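Local coordinates for protein glutathione transferase (Mesorhizobium loti, PDB 1R9C) that catalyses the manganese-dependent hydration of the antibiotic fosfomycin, working as a homodimer and conferring resistance to the drug, at residues L15-R20 / G87-D92. Numbering follows the deposited sequence.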
loop_
_atom_site.group_PDB
_atom_site.type_symbol
_atom_site.label_atom_id
_atom_site.label_comp_id
_atom_site.label_asym_id
_atom_site.label_seq_id
_atom_site.Cartn_x
_atom_site.Cartn_y
_atom_site.Cartn_z
ATOM N N LEU A 15 11.934 -12.883 -5.220
ATOM C CA LEU A 15 11.754 -11.770 -6.148
ATOM C C LEU A 15 11.293 -12.156 -7.552
ATOM O O LEU A 15 10.600 -11.371 -8.247
ATOM C CB LEU A 15 13.083 -11.029 -6.315
ATOM C CG LEU A 15 13.525 -9.852 -5.461
ATOM C CD1 LEU A 15 14.672 -9.098 -6.154
ATOM C CD2 LEU A 15 12.391 -8.909 -5.181
ATOM N N GLU A 16 11.764 -13.313 -8.018
ATOM C CA GLU A 16 11.436 -13.773 -9.359
ATOM C C GLU A 16 9.964 -14.106 -9.438
ATOM O O GLU A 16 9.262 -13.618 -10.319
ATOM C CB GLU A 16 12.325 -14.962 -9.754
ATOM C CG GLU A 16 13.767 -14.531 -9.978
ATOM C CD GLU A 16 14.503 -14.150 -8.699
ATOM O OE1 GLU A 16 14.435 -14.885 -7.683
ATOM O OE2 GLU A 16 15.169 -13.102 -8.712
ATOM N N ARG A 17 9.481 -14.877 -8.470
ATOM C CA ARG A 17 8.068 -15.264 -8.449
ATOM C C ARG A 17 7.182 -14.039 -8.260
ATOM O O ARG A 17 6.147 -13.925 -8.911
ATOM C CB ARG A 17 7.814 -16.272 -7.336
ATOM C CG ARG A 17 6.436 -16.893 -7.331
ATOM C CD ARG A 17 6.036 -17.603 -8.607
ATOM N NE ARG A 17 4.596 -17.830 -8.660
ATOM C CZ ARG A 17 3.919 -18.072 -9.787
ATOM N NH1 ARG A 17 4.536 -18.117 -10.975
ATOM N NH2 ARG A 17 2.623 -18.280 -9.729
ATOM N N MET A 18 7.578 -13.127 -7.366
ATOM C CA MET A 18 6.782 -11.911 -7.152
ATOM C C MET A 18 6.701 -11.096 -8.457
ATOM O O MET A 18 5.655 -10.539 -8.756
ATOM C CB MET A 18 7.346 -11.068 -6.007
ATOM C CG MET A 18 6.515 -9.812 -5.702
ATOM S SD MET A 18 4.812 -10.208 -5.201
ATOM C CE MET A 18 4.403 -8.647 -4.385
ATOM N N THR A 19 7.802 -11.028 -9.210
ATOM C CA THR A 19 7.838 -10.372 -10.513
ATOM C C THR A 19 6.726 -10.972 -11.403
ATOM O O THR A 19 5.951 -10.238 -12.043
ATOM C CB THR A 19 9.241 -10.566 -11.164
ATOM O OG1 THR A 19 10.227 -9.826 -10.421
ATOM C CG2 THR A 19 9.293 -9.980 -12.569
ATOM N N ARG A 20 6.652 -12.313 -11.427
ATOM C CA ARG A 20 5.697 -13.000 -12.292
ATOM C C ARG A 20 4.257 -12.711 -11.852
ATOM O O ARG A 20 3.384 -12.484 -12.686
ATOM C CB ARG A 20 6.015 -14.496 -12.404
ATOM C CG ARG A 20 7.451 -14.778 -12.939
ATOM C CD ARG A 20 7.894 -13.951 -14.213
ATOM N NE ARG A 20 9.284 -14.216 -14.629
ATOM C CZ ARG A 20 10.019 -13.420 -15.431
ATOM N NH1 ARG A 20 9.490 -12.281 -15.899
ATOM N NH2 ARG A 20 11.284 -13.761 -15.771
ATOM N N GLY A 87 -6.065 -17.406 -11.270
ATOM C CA GLY A 87 -6.044 -18.843 -11.481
ATOM C C GLY A 87 -4.777 -19.386 -12.127
ATOM O O GLY A 87 -4.160 -20.294 -11.588
ATOM N N LYS A 88 -4.357 -18.804 -13.251
ATOM C CA LYS A 88 -3.198 -19.345 -13.974
ATOM C C LYS A 88 -1.878 -19.214 -13.173
ATOM O O LYS A 88 -0.941 -20.004 -13.364
ATOM C CB LYS A 88 -3.081 -18.718 -15.371
ATOM N N LEU A 89 -1.832 -18.253 -12.253
ATOM C CA LEU A 89 -0.674 -18.091 -11.380
ATOM C C LEU A 89 -0.666 -19.015 -10.162
ATOM O O LEU A 89 0.351 -19.122 -9.477
ATOM C CB LEU A 89 -0.506 -16.649 -10.942
ATOM C CG LEU A 89 -0.050 -15.680 -12.036
ATOM C CD1 LEU A 89 -0.393 -14.286 -11.574
ATOM C CD2 LEU A 89 1.457 -15.803 -12.318
ATOM N N GLY A 90 -1.788 -19.673 -9.897
ATOM C CA GLY A 90 -1.873 -20.627 -8.798
ATOM C C GLY A 90 -1.994 -19.975 -7.423
ATOM O O GLY A 90 -1.621 -20.576 -6.428
ATOM N N LEU A 91 -2.548 -18.768 -7.372
ATOM C CA LEU A 91 -2.630 -17.985 -6.131
ATOM C C LEU A 91 -3.854 -18.343 -5.287
ATOM O O LEU A 91 -4.921 -18.655 -5.842
ATOM C CB LEU A 91 -2.617 -16.504 -6.461
ATOM C CG LEU A 91 -1.353 -15.991 -7.181
ATOM C CD1 LEU A 91 -1.547 -14.528 -7.535
ATOM C CD2 LEU A 91 -0.099 -16.215 -6.314
ATOM N N ASP A 92 -3.695 -18.376 -3.963
ATOM C CA ASP A 92 -4.856 -18.604 -3.083
ATOM C C ASP A 92 -5.815 -17.423 -3.222
ATOM O O ASP A 92 -5.382 -16.297 -3.415
ATOM C CB ASP A 92 -4.444 -18.736 -1.607
ATOM C CG ASP A 92 -3.704 -20.045 -1.291
ATOM O OD1 ASP A 92 -3.837 -21.058 -2.030
ATOM O OD2 ASP A 92 -2.995 -20.162 -0.271
HETATM O O HOH W 1 2.313 -19.587 -12.523
#
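In this vicinal-oxygen-chelate (glyoxalase-type) fold, helix 15-26 meets the C-terminal end of helix 79-89, and R17 and L89 make the main contact between them. The two backbones stay well apart, with the closest CA atoms, those of R20 and L89, separated by 8.2 Å; the contact is made by side chains reaching the opposite backbone. In R17, CG lies anti to the backbone N (chi1 -172°), and the bend that follows at chi2 (57°) carries the guanidinium to the end of helix 79-89. L89 O lies at the edge of the R17 guanidinium, near its plane, 2.4 Å from NH2. That separation is too short and the angle too poor for a hydrogen bond, which leaves the modelled position of this group doubtful in detail. A water gives an indirect link, accepting from R17 NH1 at 3.1 Å and donating only weakly to K88 O, 3.4 Å away. The third nitrogen of the arginine, NE, has a weak, long ion pair with D112. L89 directly precedes G90, where a Schellman motif ends the helix: G90 has positive phi (77°), and G90 N bonds back to G87 O at 3.0 Å. Only 157 Å² is buried in total, consistent with a modest surface junction away from the manganese site. The rest of the contact is van der Waals packing by L89, whose CB points toward helix 15-26 and whose side chain also touches V25, an apolar neighbour further along that helix. L89 CB lies 3.7 Å from R17 NH2, and L89 CD2 sits between two polar groups, 3.8 Å from R17 NH2 and 3.9 Å from R20 O.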